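Side-chain contacts in guanine nucleotide exchange protein (PDB 1XSZ), which probably promotes guanine nucleotide exchange on ADP-ribosylation factor (Arf) GTPases, with a cap lying over its active site: residues Glu13-Glu16 and Ala17-Lys21; Asn24-Asn27 and Lys28-Ile32; Glu68-Asn71 and Gln72-Lys76; Ala134-Leu137 and Ala138-Ile142. One frame throughout, in Å; residues are numbered along the deposited sequence. Where two conformers were deposited one is given.

Overall arrangement
All four contacts are local, each within one helix of the region assigned to the Sec7 family. Contacts 1 and 2 lie on the consecutive helices 11-20 and 22-35. Their centres are 10 Å apart, and they pack directly through Ala17, Ile14, Gly25, Lys28 and Ile29. Contact 3, on helix 69-80, is joined to contact 2 by a salt bridge, Lys30 NZ to Glu70 OE1 at 2.8 Å. Contact 4, on helix 131-149, stands apart: its nearest atoms are about 11 Å from those of contact 3. It meets residues assigned to the capping region, Lys251 and Trp253. Contact 2 also touches that region, through Ile26 on Tyr328. These contacts probably join the Sec7 part to the reported cap.

Contact 1. Residues Glu13-Glu16 and Ala17-Lys21; sequences EIIE and AFNAK
Ile15 and Asn19 make a local contact one turn apart on helix 11-20, near the start of the Sec7 region. Their side chains lie side by side and point the same way. The CG2 branch of Ile15 meets Asn19 ND2 at 3.6 Å. Asn19 has its CG beside its own backbone N (chi1 -66°), and this folds the amide back along the previous turn. The amide is held at both ends: OD1 accepts from the backbone N of Asp56, and ND2 donates to the backbone O of Asn54. These two bonds fix which way round the amide sits and tie the helix to the loop between helices 40-50 and 57-64.

Backbone bonds join the turns beneath. Phe18 N reaches Ile14 O at 2.8 Å, and Asn19 N reaches Ile15 O at 3.0 Å. The bond from Ala20 N to Glu16 O is weak at 3.3 Å. Lys21 then leaves helical geometry and serves as N-cap of the next helix.

Ala17 CB rests 3.3 Å from Glu13 O, and it also touches Lys28 of helix 22-35. Ile14 packs on Ile29 of that helix. The Phe18 ring leads away from Ile14 and Ile15, toward Leu55, Ala59 and Val60. Two consecutive antiparallel helices joined by a tight turn and packed through small and branched side chains form a helical hairpin, here part of the all-helical Sec7 fold.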
# COMPACT_ATOMS: atom_id res chain seq x y z
N GLU A 13 4.72 -19.43 -19.86
CA GLU A 13 3.71 -20.05 -19.01
C GLU A 13 3.61 -19.31 -17.68
O GLU A 13 2.52 -19.16 -17.12
CB GLU A 13 4.05 -21.52 -18.76
CG GLU A 13 3.06 -22.24 -17.86
CD GLU A 13 3.36 -23.71 -17.70
OE1 GLU A 13 4.51 -24.05 -17.34
OE2 GLU A 13 2.45 -24.54 -17.92
N ILE A 14 4.75 -18.84 -17.17
CA ILE A 14 4.76 -18.11 -15.91
C ILE A 14 4.07 -16.76 -16.07
O ILE A 14 3.23 -16.38 -15.25
CB ILE A 14 6.21 -17.89 -15.41
CG1 ILE A 14 6.87 -19.24 -15.16
CG2 ILE A 14 6.20 -17.05 -14.13
CD1 ILE A 14 8.35 -19.16 -14.84
N ILE A 15 4.41 -16.04 -17.13
CA ILE A 15 3.81 -14.74 -17.39
C ILE A 15 2.30 -14.85 -17.54
O ILE A 15 1.55 -14.12 -16.90
CB ILE A 15 4.40 -14.11 -18.68
CG1 ILE A 15 5.85 -13.70 -18.42
CG2 ILE A 15 3.58 -12.91 -19.11
CD1 ILE A 15 6.61 -13.31 -19.67
N GLU A 16 1.85 -15.79 -18.37
CA GLU A 16 0.42 -16.00 -18.58
C GLU A 16 -0.30 -16.31 -17.28
O GLU A 16 -1.36 -15.75 -16.99
CB GLU A 16 0.20 -17.14 -19.58
CG GLU A 16 -1.26 -17.52 -19.77
CD GLU A 16 -1.43 -18.65 -20.76
OE1 GLU A 16 -0.79 -19.71 -20.58
OE2 GLU A 16 -2.22 -18.49 -21.71
N ALA A 17 0.29 -17.19 -16.47
CA ALA A 17 -0.32 -17.57 -15.20
C ALA A 17 -0.36 -16.39 -14.23
O ALA A 17 -1.37 -16.15 -13.58
CB ALA A 17 0.44 -18.73 -14.59
N PHE A 18 0.75 -15.66 -14.14
CA PHE A 18 0.84 -14.53 -13.23
C PHE A 18 -0.18 -13.44 -13.52
O PHE A 18 -0.90 -12.99 -12.62
CB PHE A 18 2.24 -13.90 -13.27
CG PHE A 18 2.43 -12.79 -12.28
CD1 PHE A 18 2.81 -13.06 -10.97
CD2 PHE A 18 2.20 -11.47 -12.65
CE1 PHE A 18 2.94 -12.04 -10.03
CE2 PHE A 18 2.32 -10.44 -11.72
CZ PHE A 18 2.69 -10.72 -10.41
N ASN A 19 -0.26 -13.01 -14.77
CA ASN A 19 -1.19 -11.95 -15.12
C ASN A 19 -2.65 -12.32 -14.88
O ASN A 19 -3.46 -11.47 -14.50
CB ASN A 19 -0.97 -11.49 -16.56
CG ASN A 19 0.38 -10.82 -16.76
OD1 ASN A 19 0.99 -10.35 -15.80
ND2 ASN A 19 0.84 -10.77 -18.00
N ALA A 20 -3.00 -13.58 -15.10
CA ALA A 20 -4.37 -14.03 -14.88
C ALA A 20 -4.66 -14.11 -13.38
O ALA A 20 -5.72 -13.68 -12.92
CB ALA A 20 -4.58 -15.39 -15.53
N LYS A 21 -3.72 -14.66 -12.63
CA LYS A 21 -3.84 -14.78 -11.19
C LYS A 21 -2.43 -14.85 -10.63
O LYS A 21 -1.79 -15.90 -10.66
CB LYS A 21 -4.62 -16.04 -10.80
CG LYS A 21 -4.89 -16.14 -9.31
CD LYS A 21 -5.67 -17.40 -8.96
CE LYS A 21 -5.92 -17.50 -7.46
NZ LYS A 21 -6.70 -16.35 -6.94

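Contact 2. Residues Asn24-Asn27 and Lys28-Ile32; sequences NGIN and KIKEI
Helix 22-35 is the second arm of a helical hairpin, and Ile26 and Lys30 meet on it one turn apart. The two side chains cross at a slant. The CG2 branch of Ile26 touches the aliphatic part of Lys30, with CD at 3.9 Å. The lysine CG also passes 3.2 Å from Ile26 O. A bend at chi3 (65°) then turns the chain away from the helix, and its NZ ends in a salt bridge with Glu70 of helix 69-80.

Lys28 CG likewise lies 3.2 Å from Asn24 O, but its chain runs back along the previous turn before bending at the last torsion. A water donates to Asn24 O at 3.0 Å. In one conformer of Lys28, its NZ gives this water a weak and doubtful bond. Asn24 O is gripped twice, since Lys28 N also donates to it.

In the helical bundle of the Sec7 fold this helix packs against both helix 11-20 and helix 40-50. Ile26 packs on Ile44 and Phe48, and Ile29 on Ile44 and Phe47. Gly25 has no side chain, and its CA comes close to the neighbouring helix 11-20. Beneath these side chains the backbone ladder is regular. Lys30 N meets Ile26 O at 3.0 Å. Glu31 N reaches Asn27 O at 2.9 Å, and Glu31 CG comes within 3.0 Å of the same oxygen.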
# COMPACT_ATOMS: atom_id res chain seq x y z
N ASN A 24 -0.92 -17.91 -8.93
CA ASN A 24 -0.58 -19.07 -9.75
C ASN A 24 0.78 -18.91 -10.41
O ASN A 24 1.51 -19.88 -10.57
CB ASN A 24 -1.65 -19.31 -10.82
CG ASN A 24 -2.96 -19.81 -10.23
OD1 ASN A 24 -2.97 -20.48 -9.20
ND2 ASN A 24 -4.07 -19.48 -10.88
N GLY A 25 1.11 -17.68 -10.80
CA GLY A 25 2.40 -17.43 -11.41
C GLY A 25 3.52 -17.63 -10.40
O GLY A 25 4.55 -18.24 -10.69
N ILE A 26 3.31 -17.11 -9.19
CA ILE A 26 4.29 -17.24 -8.12
C ILE A 26 4.48 -18.71 -7.79
O ILE A 26 5.62 -19.18 -7.65
CB ILE A 26 3.82 -16.48 -6.85
CG1 ILE A 26 3.78 -14.97 -7.13
CG2 ILE A 26 4.73 -16.80 -5.67
CD1 ILE A 26 5.14 -14.36 -7.44
N ASN A 27 3.38 -19.45 -7.68
CA ASN A 27 3.47 -20.88 -7.38
C ASN A 27 4.24 -21.65 -8.44
O ASN A 27 4.99 -22.57 -8.12
CB ASN A 27 2.06 -21.47 -7.21
CG ASN A 27 1.43 -21.09 -5.89
OD1 ASN A 27 0.25 -21.35 -5.65
ND2 ASN A 27 2.21 -20.48 -5.01
N LYS A 28 4.06 -21.27 -9.70
CA LYS A 28 4.77 -21.95 -10.79
C LYS A 28 6.27 -21.73 -10.65
O LYS A 28 7.06 -22.67 -10.82
CB LYS A 28 4.28 -21.43 -12.15
CG LYS A 28 2.91 -21.94 -12.54
CD LYS A 28 2.55 -21.51 -13.95
CE LYS A 28 1.25 -22.16 -14.41
NZ LYS A 28 0.11 -21.82 -13.51
N ILE A 29 6.67 -20.50 -10.34
CA ILE A 29 8.09 -20.20 -10.17
C ILE A 29 8.64 -21.03 -9.02
O ILE A 29 9.71 -21.62 -9.13
CB ILE A 29 8.31 -18.70 -9.86
CG1 ILE A 29 7.97 -17.85 -11.09
CG2 ILE A 29 9.77 -18.47 -9.44
CD1 ILE A 29 8.01 -16.36 -10.83
N LYS A 30 7.89 -21.07 -7.92
CA LYS A 30 8.32 -21.83 -6.75
C LYS A 30 8.44 -23.32 -7.05
O LYS A 30 9.33 -23.99 -6.54
CB LYS A 30 7.34 -21.60 -5.59
CG LYS A 30 7.31 -20.16 -5.09
CD LYS A 30 6.27 -19.93 -4.01
CE LYS A 30 6.57 -20.71 -2.75
NZ LYS A 30 5.60 -20.39 -1.67
N GLU A 31 7.54 -23.84 -7.88
CA GLU A 31 7.59 -25.26 -8.23
C GLU A 31 8.85 -25.58 -9.03
O GLU A 31 9.50 -26.60 -8.81
CB GLU A 31 6.34 -25.66 -9.02
CG GLU A 31 5.06 -25.59 -8.21
CD GLU A 31 3.86 -26.11 -8.98
OE1 GLU A 31 3.54 -25.54 -10.05
OE2 GLU A 31 3.23 -27.08 -8.51
N ILE A 32 9.19 -24.69 -9.97
CA ILE A 32 10.37 -24.88 -10.79
C ILE A 32 11.62 -24.79 -9.93
O ILE A 32 12.56 -25.58 -10.09
CB ILE A 32 10.45 -23.82 -11.91
CG1 ILE A 32 9.28 -24.01 -12.88
CG2 ILE A 32 11.78 -23.92 -12.65
CD1 ILE A 32 9.19 -22.96 -13.96
O HOH W 1 0.51 -22.66 -10.34

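Contact 3. Residues Glu68-Asn71 and Gln72-Lys76; sequences EAEN and QQVLK
Gln72 and Glu68 meet across the first turn of helix 69-80, with Glu68 at the N-cap position. The helix is one helix of the all-helical Sec7 fold.

Backbone hydrogen bonds hold the turn. Gln72 N donates to Glu68 O at 3.0 Å. Gln73 N to Ala69 O, Val74 N to Glu70 O and Leu75 N to Asn71 O repeat the pattern.

The side-chain contacts are mostly aliphatic carbons lying against carbonyl oxygens of the previous turn. Gln72 CG is 3.3 Å from Glu68 O, and Gln73 CG is 3.4 Å from Ala69 O. Both glutamines carry CG beside the backbone N, which folds the first part of the chain back over that turn. Val74 does the same with its CG2 branch, which is 3.4 Å from Glu70 O. CG2 also makes a loose apolar contact with Glu70 CG at 4.5 Å. Val74 continues into the core, against Ile44 and Ala45 of helix 40-50 and Leu64 of helix 57-64. Leu75 packs on Leu112 and Ser115 of helix 106-123.

Polar ends find their partners outside the turn. Gln72 NE2 bonds to Pro67 O, just before the helix. Glu70 has CG anti to its backbone N (chi1 173°), and this carries the carboxylate out from the helix to two partners, Lys30 at OE1 and the hydroxyl of Tyr63 at OE2. The side-chain ND2 of the buried Asn71 is hydrogen-bonded to the backbone O of the same tyrosine.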
# COMPACT_ATOMS: atom_id res chain seq x y z
N GLU A 68 3.24 -10.25 4.17
CA GLU A 68 3.65 -11.64 4.38
C GLU A 68 5.16 -11.84 4.32
O GLU A 68 5.86 -11.16 3.56
CB GLU A 68 2.95 -12.56 3.38
CG GLU A 68 1.44 -12.71 3.58
CD GLU A 68 0.67 -11.43 3.30
OE1 GLU A 68 1.02 -10.72 2.34
OE2 GLU A 68 -0.31 -11.15 4.04
N ALA A 69 5.66 -12.77 5.12
CA ALA A 69 7.09 -13.07 5.19
C ALA A 69 7.74 -13.32 3.83
O ALA A 69 8.79 -12.75 3.53
CB ALA A 69 7.33 -14.27 6.11
N GLU A 70 7.13 -14.17 3.02
CA GLU A 70 7.68 -14.48 1.70
C GLU A 70 7.83 -13.21 0.87
O GLU A 70 8.88 -12.94 0.30
CB GLU A 70 6.76 -15.46 0.97
CG GLU A 70 7.15 -15.72 -0.47
CD GLU A 70 6.17 -16.65 -1.17
OE1 GLU A 70 6.07 -17.82 -0.75
OE2 GLU A 70 5.50 -16.22 -2.12
N ASN A 71 6.75 -12.43 0.80
CA ASN A 71 6.75 -11.19 0.04
C ASN A 71 7.85 -10.24 0.48
O ASN A 71 8.51 -9.62 -0.36
CB ASN A 71 5.39 -10.49 0.19
CG ASN A 71 4.24 -11.38 -0.21
OD1 ASN A 71 4.01 -12.43 0.40
ND2 ASN A 71 3.51 -10.97 -1.24
N GLN A 72 8.05 -10.12 1.79
CA GLN A 72 9.08 -9.23 2.29
C GLN A 72 10.47 -9.70 1.90
O GLN A 72 11.35 -8.89 1.63
CB GLN A 72 8.93 -9.05 3.81
CG GLN A 72 7.58 -8.43 4.19
CD GLN A 72 7.63 -7.62 5.46
OE1 GLN A 72 8.44 -6.70 5.60
NE2 GLN A 72 6.75 -7.95 6.40
N GLN A 73 10.67 -11.02 1.86
CA GLN A 73 11.97 -11.55 1.46
C GLN A 73 12.19 -11.26 -0.02
O GLN A 73 13.30 -10.92 -0.44
CB GLN A 73 12.05 -13.05 1.71
CG GLN A 73 12.11 -13.43 3.18
CD GLN A 73 12.23 -14.93 3.38
OE1 GLN A 73 11.34 -15.70 3.01
NE2 GLN A 73 13.34 -15.36 3.98
N VAL A 74 11.14 -11.40 -0.82
CA VAL A 74 11.26 -11.14 -2.25
C VAL A 74 11.56 -9.67 -2.49
O VAL A 74 12.37 -9.33 -3.36
CB VAL A 74 9.98 -11.56 -3.01
CG1 VAL A 74 10.08 -11.13 -4.47
CG2 VAL A 74 9.80 -13.08 -2.94
N LEU A 75 10.92 -8.79 -1.73
CA LEU A 75 11.17 -7.36 -1.88
C LEU A 75 12.62 -7.03 -1.55
O LEU A 75 13.26 -6.23 -2.24
CB LEU A 75 10.23 -6.54 -0.98
CG LEU A 75 10.51 -5.03 -0.96
CD1 LEU A 75 10.44 -4.47 -2.37
CD2 LEU A 75 9.52 -4.33 -0.05
N LYS A 76 13.15 -7.64 -0.49
CA LYS A 76 14.53 -7.37 -0.12
C LYS A 76 15.46 -7.75 -1.27
O LYS A 76 16.40 -7.02 -1.59
CB LYS A 76 14.91 -8.14 1.15
CG LYS A 76 16.19 -7.65 1.80
CD LYS A 76 16.47 -8.34 3.12
CE LYS A 76 17.69 -7.74 3.80
NZ LYS A 76 18.87 -7.75 2.90

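Contact 4. Residues Ala134-Leu137 and Ala138-Ile142; sequences AYLL and AFQTI
Tyr135 and Phe139, one turn apart on helix 131-149 of the Sec7 fold, form a T-shaped pair. The edge of Phe139 meets the face of Tyr135, with centroids 5.1 Å apart and planes at 67°. Phe139 CD2 sits 3.6 Å above the tyrosine plane, toward its rim. Phe139 has CG between its backbone N and carbonyl carbon (chi1 79°), which lays its ring back over the preceding turn. There Leu136 O lies 3.9 Å over the ring centre, and Leu136 CD1 touches Phe139 CZ at 3.5 Å. The same methyl meets Gln140 CG at 3.7 Å, the two side chains running alongside each other.

Leu137 O takes two bonds, from Thr141 N and from Thr141 OG1 at 2.7 Å, on opposite faces of its carbonyl plane. This pins the threonine hydroxyl to the helix. Leu137 itself packs on Phe181, Leu182 and Leu185 of helix 179-191.

Further out, the aromatic pair meets the capping region. The Phe139 ring stacks with Trp253, consistent with a cap seated over this part of the domain. Tyr135 OH is hydrogen-bonded to Asp110 OD1, Lys251 NZ and Trp253 NE1.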
# COMPACT_ATOMS: atom_id res chain seq x y z
N ALA A 134 18.17 6.72 7.06
CA ALA A 134 17.88 6.75 5.64
C ALA A 134 16.38 6.79 5.42
O ALA A 134 15.90 7.47 4.52
CB ALA A 134 18.48 5.53 4.95
N TYR A 135 15.64 6.07 6.26
CA TYR A 135 14.18 6.04 6.18
C TYR A 135 13.62 7.43 6.47
O TYR A 135 12.74 7.92 5.75
CB TYR A 135 13.63 5.01 7.18
CG TYR A 135 12.12 5.01 7.30
CD1 TYR A 135 11.30 4.62 6.24
CD2 TYR A 135 11.51 5.38 8.50
CE1 TYR A 135 9.91 4.61 6.37
CE2 TYR A 135 10.12 5.36 8.64
CZ TYR A 135 9.33 4.98 7.57
OH TYR A 135 7.96 4.95 7.73
N LEU A 136 14.11 8.07 7.53
CA LEU A 136 13.65 9.41 7.87
C LEU A 136 13.90 10.35 6.68
O LEU A 136 13.02 11.11 6.29
CB LEU A 136 14.39 9.94 9.11
CG LEU A 136 14.14 11.42 9.43
CD1 LEU A 136 12.68 11.63 9.80
CD2 LEU A 136 15.05 11.85 10.58
N LEU A 137 15.10 10.29 6.12
CA LEU A 137 15.45 11.14 4.99
C LEU A 137 14.53 10.86 3.80
O LEU A 137 14.07 11.79 3.13
CB LEU A 137 16.90 10.90 4.57
CG LEU A 137 17.63 12.06 3.91
CD1 LEU A 137 17.76 13.23 4.89
CD2 LEU A 137 19.00 11.58 3.47
N ALA A 138 14.26 9.58 3.56
CA ALA A 138 13.39 9.19 2.45
C ALA A 138 11.97 9.73 2.58
O ALA A 138 11.47 10.35 1.64
CB ALA A 138 13.38 7.67 2.31
N PHE A 139 11.32 9.50 3.72
CA PHE A 139 9.96 9.99 3.81
C PHE A 139 9.89 11.51 3.95
O PHE A 139 8.92 12.12 3.49
CB PHE A 139 9.13 9.21 4.88
CG PHE A 139 9.37 9.60 6.31
CD1 PHE A 139 8.91 10.81 6.81
CD2 PHE A 139 9.94 8.68 7.20
CE1 PHE A 139 9.01 11.12 8.17
CE2 PHE A 139 10.04 8.98 8.56
CZ PHE A 139 9.57 10.20 9.04
N GLN A 140 10.92 12.13 4.52
CA GLN A 140 10.93 13.59 4.60
C GLN A 140 11.06 14.14 3.17
O GLN A 140 10.41 15.12 2.82
CB GLN A 140 12.10 14.08 5.47
CG GLN A 140 11.93 13.85 6.96
CD GLN A 140 10.87 14.73 7.59
OE1 GLN A 140 10.64 15.86 7.15
NE2 GLN A 140 10.23 14.23 8.64
N THR A 141 11.89 13.50 2.34
CA THR A 141 12.06 13.95 0.97
C THR A 141 10.78 13.76 0.16
O THR A 141 10.43 14.60 -0.66
CB THR A 141 13.24 13.21 0.29
OG1 THR A 141 14.43 13.43 1.06
CG2 THR A 141 13.46 13.74 -1.12
N ILE A 142 10.07 12.66 0.42
CA ILE A 142 8.80 12.43 -0.26
C ILE A 142 7.80 13.52 0.15
O ILE A 142 7.09 14.06 -0.70
CB ILE A 142 8.26 11.02 0.06
CG1 ILE A 142 9.14 9.98 -0.65
CG2 ILE A 142 6.80 10.88 -0.38
CD1 ILE A 142 8.91 8.56 -0.21